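Local coordinates for protein polyketide synthase PksR (Bacillus subtilis, PDB 4U3V) that takes part in intermediate steps of bacillaene synthesis, the piece here being its double-hotdog enoyl-isomerase domain, related to polyketide synthase dehydratases, at residues E73-I78 with Q129-F135; W167-T173 with N209-L213; I184-L190 with G245-I251; F231-Q237 with L276-S282. One frame throughout, in Å; residues are numbered along the deposited sequence.

Contact 1: residues E73-I78 with Q129-F135; sequences ENSGRI and QCGIGSF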
# COMPACT_ATOMS: atom_id res chain seq x y z
N GLU A 73 12.16 1.19 -18.71
CA GLU A 73 12.66 1.61 -17.40
C GLU A 73 12.52 0.46 -16.41
O GLU A 73 11.53 -0.27 -16.44
CB GLU A 73 11.95 2.87 -16.90
CG GLU A 73 12.06 4.08 -17.81
CD GLU A 73 13.46 4.68 -17.83
OE1 GLU A 73 14.27 4.39 -16.93
OE2 GLU A 73 13.74 5.46 -18.77
N ASN A 74 13.54 0.24 -15.59
CA ASN A 74 13.54 -0.90 -14.67
C ASN A 74 13.19 -0.41 -13.27
O ASN A 74 13.06 -1.20 -12.33
CB ASN A 74 14.89 -1.63 -14.68
CG ASN A 74 16.05 -0.72 -14.99
OD1 ASN A 74 16.12 0.40 -14.48
ND2 ASN A 74 16.94 -1.16 -15.87
N SER A 75 12.95 0.89 -13.17
CA SER A 75 12.66 1.50 -11.88
C SER A 75 12.02 2.85 -12.12
O SER A 75 12.14 3.41 -13.21
CB SER A 75 13.96 1.64 -11.07
OG SER A 75 14.72 2.74 -11.54
N GLY A 76 11.31 3.36 -11.12
CA GLY A 76 10.60 4.61 -11.23
C GLY A 76 10.18 5.16 -9.88
O GLY A 76 10.54 4.58 -8.83
N ARG A 77 9.41 6.23 -9.92
CA ARG A 77 8.85 6.89 -8.74
C ARG A 77 7.37 7.16 -8.95
O ARG A 77 6.95 7.62 -10.01
CB ARG A 77 9.52 8.24 -8.48
CG ARG A 77 11.03 8.20 -8.47
CD ARG A 77 11.59 7.79 -7.12
NE ARG A 77 13.04 7.61 -7.18
CZ ARG A 77 13.91 8.61 -7.26
NH1 ARG A 77 13.48 9.86 -7.23
NH2 ARG A 77 15.21 8.36 -7.35
N ILE A 78 6.59 6.98 -7.88
CA ILE A 78 5.30 7.65 -7.77
C ILE A 78 5.44 8.79 -6.77
O ILE A 78 6.12 8.63 -5.77
CB ILE A 78 4.23 6.68 -7.19
CG1 ILE A 78 4.22 5.34 -7.94
CG2 ILE A 78 2.87 7.36 -7.10
CD1 ILE A 78 3.96 5.47 -9.43
N GLN A 129 1.45 11.34 -9.26
CA GLN A 129 2.37 11.65 -10.33
C GLN A 129 3.32 10.50 -10.49
O GLN A 129 3.54 9.75 -9.54
CB GLN A 129 3.16 12.92 -10.00
CG GLN A 129 2.29 14.16 -9.92
CD GLN A 129 3.06 15.38 -9.46
OE1 GLN A 129 4.29 15.41 -9.51
NE2 GLN A 129 2.35 16.37 -8.95
N CYS A 130 3.86 10.31 -11.68
CA CYS A 130 4.97 9.37 -11.78
C CYS A 130 6.10 9.97 -12.57
O CYS A 130 5.91 10.94 -13.29
CB CYS A 130 4.56 8.00 -12.32
SG CYS A 130 3.87 8.03 -14.01
N GLY A 131 7.29 9.40 -12.39
CA GLY A 131 8.52 9.96 -12.94
C GLY A 131 9.59 8.90 -13.08
O GLY A 131 9.60 7.89 -12.35
N ILE A 132 10.50 9.10 -14.03
CA ILE A 132 11.74 8.32 -14.05
C ILE A 132 12.52 8.58 -12.75
O ILE A 132 12.39 9.63 -12.14
CB ILE A 132 12.63 8.73 -15.25
CG1 ILE A 132 12.16 8.03 -16.53
CG2 ILE A 132 14.08 8.36 -14.98
CD1 ILE A 132 10.79 8.48 -16.96
N GLY A 133 13.34 7.61 -12.36
CA GLY A 133 14.16 7.74 -11.16
C GLY A 133 14.82 6.43 -10.87
O GLY A 133 14.22 5.37 -11.04
N SER A 134 16.10 6.47 -10.51
CA SER A 134 16.81 5.24 -10.23
C SER A 134 16.41 4.75 -8.84
O SER A 134 15.90 5.52 -8.03
CB SER A 134 18.32 5.42 -10.36
OG SER A 134 18.83 6.21 -9.29
N PHE A 135 16.56 3.46 -8.61
CA PHE A 135 16.38 2.91 -7.28
C PHE A 135 17.75 2.53 -6.73
O PHE A 135 18.41 1.61 -7.22
CB PHE A 135 15.45 1.69 -7.31
CG PHE A 135 15.24 1.05 -5.96
CD1 PHE A 135 14.31 1.56 -5.07
CD2 PHE A 135 16.02 -0.03 -5.56
CE1 PHE A 135 14.18 1.03 -3.80
CE2 PHE A 135 15.88 -0.59 -4.30
CZ PHE A 135 14.95 -0.05 -3.42
O HOH W 1 17.63 1.80 -10.85
O HOH W 2 13.11 4.70 -8.18
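Arg77 and Gly131 form the close-knit half of this contact, an antiparallel hydrogen-bonded pair in which Arg77 N reaches Gly131 O at 2.9 Å and Gly131 N returns to Arg77 O at 3.0 Å. One step on, Ile78 and Cys130 make a non-hydrogen-bonded pair on one face of the sheet: Ile78 CD1 lies 3.9 Å from Cys130 CB, and helix 56-69 covers both through Ala62, Ile63 and Phe66. This is a hotdog fold, a sheet wrapped round a helix, here the N-terminal one of the double hotdog, with strand 75-83 next to strand 121-132 on one flank and strand 230-239 on the other. Toward Gly133 and Ser134, side chains and water carry the contact. Ser75 OG donates to Gly133 O at 2.7 Å, since chi1 of 77° sets the hydroxyl between the backbone N and the carbonyl carbon. Arg77, bent at chi2 (-84°), brings its guanidinium across Gly133, whose CA lies over one face, while NH2 reaches Ser134 O at 3.0 Å, an in-plane bond with 160° at the hydrogen. Arg77 NE donates a hydrogen bond to a water that also lies close to Gly76 O, and another water joins Ser75 OG to Phe135 N. On the more exposed side, Ile132 CG1 merely brushes the Glu73 carboxylate, 3.8 Å from OE2.

Contact 2: residues W167-T173 with N209-L213; sequences WGELFKT and NSAYL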
# COMPACT_ATOMS: atom_id res chain seq x y z
N TRP A 167 -10.76 -7.81 8.67
CA TRP A 167 -9.82 -8.35 7.68
C TRP A 167 -10.08 -9.77 7.33
O TRP A 167 -10.16 -10.62 8.22
CB TRP A 167 -8.39 -8.20 8.20
CG TRP A 167 -7.99 -6.77 8.36
CD1 TRP A 167 -7.89 -6.03 9.54
CD2 TRP A 167 -7.64 -5.84 7.30
NE1 TRP A 167 -7.51 -4.74 9.28
CE2 TRP A 167 -7.29 -4.58 7.95
CE3 TRP A 167 -7.50 -5.95 5.92
CZ2 TRP A 167 -6.86 -3.48 7.23
CZ3 TRP A 167 -7.05 -4.84 5.21
CH2 TRP A 167 -6.74 -3.65 5.84
N GLY A 168 -10.08 -10.08 6.05
CA GLY A 168 -10.05 -11.46 5.59
C GLY A 168 -8.65 -12.07 5.56
O GLY A 168 -7.65 -11.37 5.64
N GLU A 169 -8.57 -13.40 5.43
CA GLU A 169 -7.28 -14.08 5.60
C GLU A 169 -6.20 -13.77 4.55
O GLU A 169 -5.01 -13.87 4.85
CB GLU A 169 -7.46 -15.60 5.67
CG GLU A 169 -8.40 -16.07 6.77
CD GLU A 169 -7.85 -15.82 8.16
OE1 GLU A 169 -6.73 -16.31 8.44
OE2 GLU A 169 -8.51 -15.10 8.96
N LEU A 170 -6.62 -13.49 3.32
CA LEU A 170 -5.74 -12.97 2.28
C LEU A 170 -4.75 -11.89 2.77
O LEU A 170 -3.60 -11.84 2.31
CB LEU A 170 -6.62 -12.33 1.18
CG LEU A 170 -5.88 -11.86 -0.07
CD1 LEU A 170 -5.07 -13.01 -0.65
CD2 LEU A 170 -6.78 -11.22 -1.12
N PHE A 171 -5.28 -10.93 3.53
CA PHE A 171 -4.50 -9.74 3.98
C PHE A 171 -3.62 -10.03 5.21
O PHE A 171 -2.79 -9.19 5.60
CB PHE A 171 -5.44 -8.56 4.26
CG PHE A 171 -6.14 -8.03 3.03
CD1 PHE A 171 -5.43 -7.34 2.05
CD2 PHE A 171 -7.50 -8.26 2.82
CE1 PHE A 171 -6.04 -6.90 0.88
CE2 PHE A 171 -8.13 -7.80 1.67
CZ PHE A 171 -7.39 -7.14 0.69
N LYS A 172 -3.81 -11.18 5.84
CA LYS A 172 -3.06 -11.50 7.07
C LYS A 172 -1.66 -12.03 6.76
O LYS A 172 -1.40 -13.23 6.86
CB LYS A 172 -3.85 -12.49 7.93
CG LYS A 172 -5.20 -11.94 8.34
CD LYS A 172 -5.87 -12.75 9.44
CE LYS A 172 -7.12 -12.02 9.91
NZ LYS A 172 -7.99 -12.85 10.78
N THR A 173 -0.76 -11.13 6.39
CA THR A 173 0.54 -11.49 5.85
C THR A 173 1.65 -11.41 6.90
O THR A 173 2.78 -11.78 6.62
CB THR A 173 0.91 -10.52 4.73
OG1 THR A 173 0.87 -9.19 5.25
CG2 THR A 173 -0.07 -10.61 3.58
N ASN A 209 -0.48 -2.88 1.71
CA ASN A 209 -1.40 -3.04 2.79
C ASN A 209 -0.70 -3.60 4.05
O ASN A 209 -1.14 -3.32 5.16
CB ASN A 209 -2.56 -3.96 2.37
CG ASN A 209 -3.70 -3.91 3.35
OD1 ASN A 209 -4.42 -2.92 3.40
ND2 ASN A 209 -3.85 -4.98 4.18
N SER A 210 0.33 -4.45 3.87
CA SER A 210 1.04 -5.00 5.01
C SER A 210 1.69 -3.87 5.79
O SER A 210 1.72 -3.91 7.04
CB SER A 210 2.11 -6.00 4.55
OG SER A 210 1.43 -7.13 4.02
N ALA A 211 2.10 -2.84 5.07
CA ALA A 211 2.70 -1.68 5.72
C ALA A 211 1.64 -0.97 6.58
O ALA A 211 1.90 -0.59 7.71
CB ALA A 211 3.34 -0.72 4.70
N TYR A 212 0.41 -0.84 6.07
CA TYR A 212 -0.65 -0.29 6.90
C TYR A 212 -0.92 -1.15 8.16
O TYR A 212 -1.11 -0.63 9.25
CB TYR A 212 -1.90 -0.17 6.00
CG TYR A 212 -3.16 0.24 6.66
CD1 TYR A 212 -3.23 1.34 7.51
CD2 TYR A 212 -4.34 -0.43 6.35
CE1 TYR A 212 -4.44 1.71 8.09
CE2 TYR A 212 -5.56 -0.04 6.90
CZ TYR A 212 -5.60 1.01 7.77
OH TYR A 212 -6.85 1.37 8.28
N LEU A 213 -0.98 -2.47 8.00
CA LEU A 213 -1.30 -3.32 9.15
C LEU A 213 -0.18 -3.22 10.23
O LEU A 213 -0.49 -3.16 11.44
CB LEU A 213 -1.45 -4.78 8.68
CG LEU A 213 -2.71 -5.07 7.85
CD1 LEU A 213 -2.63 -6.47 7.26
CD2 LEU A 213 -3.94 -4.93 8.72
O HOH W 3 -1.99 -7.19 3.77
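In the C-terminal hotdog, helix 205-219 packs against the sheet, and this contact lays the segment 167-173, with its short 3-10 turn, along one side of that helix. Trp167 carries the apolar half. Its indole and the Leu213 side chain run past one another head to tail, so that Leu213 CD2 sits over one face, 3.8 Å from the centroid of the five-membered ring and 26° off its normal, a CH-pi contact. Tyr212 CE2 approaches in the indole plane instead, at the edge, 3.7 Å from Trp167 CZ2. Asn209, its CG anti to the backbone N (chi1 -167°), extends toward both aromatic side chains; its amide plane is inclined 58° to the indole, and ND2 lies 3.4 Å from Trp167 CZ3 and 3.6 Å from Phe171 CD1. Asn209 ND2 donates to a water at 2.9 Å, and this water in turn donates to Phe171 O, tying helix to turn. The same carbonyl oxygen is approached by Leu213 CD1. Tyr41 and His45, from the N-terminal half of the chain, meet the rings of Phe171 and Trp167 respectively, so the packing reaches across the two hotdogs. At the far end of the segment the chemistry becomes polar: Ser210 OG, also bonded to Leu206 O one turn back in the helix, accepts a hydrogen bond from Thr173 OG1, modelled very short at 2.5 Å.

Contact 3: residues I184-L190 with G245-I251; sequences ILAKIRL and GDCWLLI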
# COMPACT_ATOMS: atom_id res chain seq x y z
N ILE A 184 8.55 0.24 13.89
CA ILE A 184 8.18 -1.18 14.00
C ILE A 184 8.84 -1.91 12.86
O ILE A 184 9.00 -1.37 11.79
CB ILE A 184 6.63 -1.38 14.05
CG1 ILE A 184 6.28 -2.83 14.48
CG2 ILE A 184 5.96 -0.91 12.73
CD1 ILE A 184 4.84 -2.98 14.94
N LEU A 185 9.24 -3.17 13.12
CA LEU A 185 9.89 -3.99 12.10
C LEU A 185 9.03 -5.24 11.95
O LEU A 185 8.66 -5.87 12.93
CB LEU A 185 11.34 -4.36 12.52
CG LEU A 185 12.00 -5.46 11.69
CD1 LEU A 185 12.51 -4.85 10.41
CD2 LEU A 185 13.15 -6.08 12.51
N ALA A 186 8.53 -5.48 10.74
CA ALA A 186 7.58 -6.56 10.50
C ALA A 186 8.22 -7.55 9.52
O ALA A 186 8.83 -7.14 8.52
CB ALA A 186 6.28 -6.02 9.91
N LYS A 187 8.12 -8.84 9.82
CA LYS A 187 8.38 -9.83 8.78
C LYS A 187 7.05 -10.25 8.16
O LYS A 187 6.09 -10.53 8.89
CB LYS A 187 9.09 -11.06 9.36
CG LYS A 187 9.72 -11.91 8.27
CD LYS A 187 10.37 -13.16 8.84
CE LYS A 187 11.20 -13.87 7.79
NZ LYS A 187 11.76 -15.10 8.42
N ILE A 188 6.99 -10.26 6.83
CA ILE A 188 5.78 -10.67 6.16
C ILE A 188 5.99 -11.83 5.21
O ILE A 188 7.11 -12.12 4.80
CB ILE A 188 5.10 -9.48 5.43
CG1 ILE A 188 5.87 -9.06 4.16
CG2 ILE A 188 4.98 -8.30 6.41
CD1 ILE A 188 5.29 -7.81 3.50
N ARG A 189 4.89 -12.49 4.86
CA ARG A 189 4.91 -13.48 3.80
C ARG A 189 3.93 -13.07 2.69
O ARG A 189 2.73 -12.96 2.94
CB ARG A 189 4.57 -14.85 4.39
CG ARG A 189 4.23 -15.93 3.38
CD ARG A 189 5.15 -17.13 3.52
NE ARG A 189 5.43 -17.71 2.20
CZ ARG A 189 6.64 -17.87 1.69
NH1 ARG A 189 7.72 -17.56 2.39
NH2 ARG A 189 6.78 -18.37 0.47
N LEU A 190 4.47 -12.79 1.51
CA LEU A 190 3.67 -12.53 0.32
C LEU A 190 3.48 -13.81 -0.49
O LEU A 190 4.45 -14.54 -0.73
CB LEU A 190 4.36 -11.47 -0.54
CG LEU A 190 4.49 -10.11 0.14
CD1 LEU A 190 5.25 -9.17 -0.78
CD2 LEU A 190 3.11 -9.58 0.52
N GLY A 245 7.57 -13.73 -1.62
CA GLY A 245 8.06 -14.59 -0.56
C GLY A 245 8.24 -13.80 0.72
O GLY A 245 7.45 -12.89 1.01
N ASP A 246 9.26 -14.14 1.50
CA ASP A 246 9.49 -13.49 2.77
C ASP A 246 10.21 -12.17 2.57
O ASP A 246 11.15 -12.08 1.78
CB ASP A 246 10.30 -14.39 3.71
CG ASP A 246 9.50 -15.56 4.22
OD1 ASP A 246 8.29 -15.68 3.89
OD2 ASP A 246 10.08 -16.38 4.97
N CYS A 247 9.79 -11.16 3.32
CA CYS A 247 10.55 -9.95 3.37
C CYS A 247 10.16 -9.17 4.63
O CYS A 247 9.33 -9.63 5.42
CB CYS A 247 10.32 -9.10 2.12
SG CYS A 247 8.59 -8.63 1.86
N TRP A 248 10.91 -8.10 4.86
CA TRP A 248 10.77 -7.31 6.08
C TRP A 248 10.33 -5.90 5.75
O TRP A 248 10.62 -5.39 4.67
CB TRP A 248 12.11 -7.23 6.80
CG TRP A 248 12.60 -8.56 7.29
CD1 TRP A 248 13.30 -9.54 6.56
CD2 TRP A 248 12.47 -9.12 8.63
NE1 TRP A 248 13.56 -10.63 7.34
CE2 TRP A 248 13.11 -10.45 8.60
CE3 TRP A 248 11.86 -8.71 9.81
CZ2 TRP A 248 13.19 -11.26 9.72
CZ3 TRP A 248 12.00 -9.51 10.95
CH2 TRP A 248 12.64 -10.76 10.90
N LEU A 249 9.58 -5.28 6.66
CA LEU A 249 9.22 -3.84 6.51
C LEU A 249 9.80 -3.15 7.75
O LEU A 249 9.47 -3.55 8.86
CB LEU A 249 7.69 -3.67 6.51
CG LEU A 249 6.87 -4.53 5.55
CD1 LEU A 249 5.37 -4.24 5.75
CD2 LEU A 249 7.32 -4.15 4.16
N LEU A 250 10.57 -2.09 7.54
CA LEU A 250 11.09 -1.31 8.65
C LEU A 250 10.39 0.05 8.54
O LEU A 250 10.54 0.77 7.55
CB LEU A 250 12.62 -1.16 8.52
CG LEU A 250 13.27 -0.18 9.50
CD1 LEU A 250 12.84 -0.49 10.93
CD2 LEU A 250 14.79 -0.24 9.36
N ILE A 251 9.58 0.35 9.55
CA ILE A 251 8.66 1.49 9.45
C ILE A 251 8.98 2.48 10.57
O ILE A 251 9.15 2.08 11.71
CB ILE A 251 7.22 0.96 9.66
CG1 ILE A 251 6.96 -0.00 8.47
CG2 ILE A 251 6.23 2.12 9.79
CD1 ILE A 251 5.67 -0.77 8.58
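Arg189 and Asp246 are joined by a salt bridge, NH1 to OD1, modelled at 2.5 Å with 125° at the hydrogen, too short and bent for its exact geometry to be trusted. The guanidinium and carboxylate planes stand 78° apart, so the two groups do not pair flat; bends at chi2 and chi3 fold the arginine back until Gly245 CA lies over one face of its guanidinium. Lys187 NZ is 4.0 Å from Asp246 OD2, beyond a salt bridge, yet its positive charge would probably still help to stabilise the carboxylate. Between the backbones, Ile184 with Ile251, Ala186 with Leu249 and Ile188 with Cys247 are antiparallel hydrogen-bonded pairs, each with two bonds; the shortest runs from Leu249 N to Ala186 O at 2.7 Å. Pairing continues to Leu190 and Gly245, where the return bond from Gly245 N is weak. These strands are neighbours in the C-terminal hotdog, and their two faces differ sharply. On one, chi1 of -164° turns the Lys187 chain away from its own backbone N, and it runs extended across the indole of Trp248: CB is 3.6 Å from the centroid of the six-membered ring, nearly along the normal, a CH-pi contact, and CD lies 3.5 Å from CZ2. Leu185 CG adds a contact to Trp248 CE3 at 3.8 Å, and helix 142-147 packs on this face through Ile142 and Lys146. The other face meets helix 205-219: Ile188 CG1 touches Cys247 SG at 3.6 Å, while Ile184 and Ile251 run alongside each other, against Ser217 and Ala214.

Contact 4: residues F231-Q237 with L276-S282; sequences FGINDIQ and LHYSGYS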
# COMPACT_ATOMS: atom_id res chain seq x y z
N PHE A 231 -4.46 7.87 3.85
CA PHE A 231 -4.80 9.14 3.20
C PHE A 231 -4.00 9.26 1.88
O PHE A 231 -4.44 9.87 0.91
CB PHE A 231 -4.39 10.25 4.18
CG PHE A 231 -4.67 11.64 3.70
CD1 PHE A 231 -5.89 12.26 3.99
CD2 PHE A 231 -3.68 12.38 3.07
CE1 PHE A 231 -6.14 13.57 3.60
CE2 PHE A 231 -3.93 13.69 2.66
CZ PHE A 231 -5.16 14.28 2.92
N GLY A 232 -2.83 8.66 1.84
CA GLY A 232 -2.04 8.66 0.62
C GLY A 232 -0.59 8.46 0.98
O GLY A 232 -0.29 8.04 2.11
N ILE A 233 0.27 8.52 -0.03
CA ILE A 233 1.71 8.23 0.08
C ILE A 233 2.49 9.32 -0.67
O ILE A 233 2.32 9.50 -1.87
CB ILE A 233 2.05 6.83 -0.49
CG1 ILE A 233 1.11 5.76 0.10
CG2 ILE A 233 3.55 6.53 -0.31
CD1 ILE A 233 1.33 4.36 -0.48
N ASN A 234 3.37 10.04 0.02
CA ASN A 234 4.13 11.14 -0.62
C ASN A 234 5.12 10.72 -1.72
O ASN A 234 5.29 11.44 -2.72
CB ASN A 234 4.86 11.97 0.45
CG ASN A 234 3.91 12.79 1.31
OD1 ASN A 234 2.76 13.02 0.95
ND2 ASN A 234 4.41 13.26 2.45
N ASP A 235 5.73 9.55 -1.55
CA ASP A 235 6.70 9.04 -2.51
C ASP A 235 6.81 7.52 -2.45
O ASP A 235 6.93 6.92 -1.37
CB ASP A 235 8.08 9.69 -2.31
CG ASP A 235 9.00 9.51 -3.51
OD1 ASP A 235 8.71 10.06 -4.61
OD2 ASP A 235 10.04 8.82 -3.37
N ILE A 236 6.89 6.88 -3.62
CA ILE A 236 7.26 5.49 -3.67
C ILE A 236 8.41 5.36 -4.64
O ILE A 236 8.33 5.92 -5.73
CB ILE A 236 6.09 4.62 -4.19
CG1 ILE A 236 4.79 5.01 -3.48
CG2 ILE A 236 6.46 3.13 -4.09
CD1 ILE A 236 3.57 4.19 -3.91
N GLN A 237 9.45 4.65 -4.26
CA GLN A 237 10.54 4.32 -5.20
C GLN A 237 10.58 2.84 -5.41
O GLN A 237 10.72 2.09 -4.46
CB GLN A 237 11.91 4.76 -4.64
CG GLN A 237 11.96 6.19 -4.12
CD GLN A 237 13.36 6.56 -3.64
OE1 GLN A 237 14.14 5.70 -3.23
NE2 GLN A 237 13.65 7.85 -3.62
N LEU A 276 12.29 -1.67 -2.06
CA LEU A 276 11.17 -0.78 -2.33
C LEU A 276 11.11 0.21 -1.16
O LEU A 276 11.38 -0.22 -0.02
CB LEU A 276 9.89 -1.63 -2.36
CG LEU A 276 8.52 -0.94 -2.37
CD1 LEU A 276 8.37 -0.09 -3.61
CD2 LEU A 276 7.41 -2.00 -2.34
N HIS A 277 10.94 1.49 -1.46
CA HIS A 277 10.89 2.57 -0.45
C HIS A 277 9.58 3.28 -0.56
O HIS A 277 9.18 3.73 -1.64
CB HIS A 277 12.01 3.62 -0.63
CG HIS A 277 13.41 3.04 -0.74
ND1 HIS A 277 14.35 3.59 -1.55
CD2 HIS A 277 14.02 1.94 -0.13
CE1 HIS A 277 15.48 2.83 -1.51
NE2 HIS A 277 15.29 1.86 -0.60
N TYR A 278 8.93 3.49 0.59
CA TYR A 278 7.84 4.47 0.68
C TYR A 278 8.26 5.60 1.61
O TYR A 278 8.86 5.35 2.64
CB TYR A 278 6.60 3.86 1.35
CG TYR A 278 6.05 2.60 0.70
CD1 TYR A 278 4.88 2.64 -0.07
CD2 TYR A 278 6.62 1.37 0.96
CE1 TYR A 278 4.32 1.49 -0.58
CE2 TYR A 278 6.05 0.20 0.48
CZ TYR A 278 4.92 0.26 -0.32
OH TYR A 278 4.34 -0.91 -0.78
N SER A 279 7.85 6.81 1.30
CA SER A 279 8.11 7.93 2.18
C SER A 279 6.84 8.77 2.36
O SER A 279 6.03 8.92 1.42
CB SER A 279 9.33 8.73 1.65
OG SER A 279 8.93 9.97 1.11
N GLY A 280 6.57 9.22 3.58
CA GLY A 280 5.33 9.95 3.83
C GLY A 280 4.09 9.13 3.54
O GLY A 280 3.14 9.61 2.92
N TYR A 281 4.10 7.89 4.03
CA TYR A 281 2.91 7.07 4.08
C TYR A 281 1.99 7.66 5.16
O TYR A 281 2.33 7.66 6.37
CB TYR A 281 3.37 5.66 4.44
CG TYR A 281 2.38 4.54 4.19
CD1 TYR A 281 2.71 3.52 3.26
CD2 TYR A 281 1.24 4.41 4.96
CE1 TYR A 281 1.83 2.46 3.04
CE2 TYR A 281 0.35 3.35 4.72
CZ TYR A 281 0.68 2.37 3.79
OH TYR A 281 -0.19 1.32 3.54
N SER A 282 0.81 8.13 4.75
CA SER A 282 -0.01 9.04 5.58
C SER A 282 -1.24 8.34 6.11
O SER A 282 -2.00 7.75 5.32
CB SER A 282 -0.51 10.21 4.68
OG SER A 282 0.58 11.02 4.28
O HOH W 4 -1.76 5.87 3.17
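A classic beta bulge, in which Asn234 and Asp235 lie opposite the single residue Ser279, breaks the regular antiparallel pairing of 231-237 with 276-282. Beside it Gly280, at positive phi (61°), presents its O to two donors from opposite faces of the carbonyl plane: Asn234 N at 2.9 Å and Ser282 OG at 3.2 Å, each well out of that plane. Regular pairing resumes on both sides, with Ser282 N bonded to Gly232 O and two bonds joining Gln237 to His277. The latter pair is also linked through its side chains, His277 ND1 donating to Gln237 OE1 at 2.7 Å. This bond is nearly straight (171°) and lies in the imidazole plane; with NE2 bonded to Thr274 OG1, the ring's rotation is well defined. On the opposite face, Ile233 CD1 wedges between two tyrosines, 4.0 Å from Tyr278 CD1 and 4.0 Å from Tyr281 CE1. Leu276 CD1 lies 3.8 Å from Ile236 CG2. Both tyrosines direct their hydroxyls to Thr208, Tyr278 to its OG1 and Tyr281 to its O, so the face they share with Ile233 is bound to helix 205-219, while strands 75-83 and 260-268 flank the pair.

In the fold
Contacts 2, 3 and 4 are mostly buried, whereas contact 1, whose centre is about 17 Å from the centre of the chain, is only partly so and uses waters and an arginine where its strand pairing ends. Contacts 1 and 4 meet through neighbouring strands 75-83 and 230-239: Ile78 O lies 2.9 Å from Ile236 N, a probable hydrogen bond across the join between the hotdogs, and Phe135 packs on His277. Contacts 2 and 3 touch through Thr173 and Arg189, and Leu249 reaches the helix at Ser210 and Ala211. Helix 205-219 is thus common ground, forming half of contact 2 and covering one face of contacts 3 and 4. Contact 2 alone lacks strand pairing, relying on aromatic packing and hydroxyls.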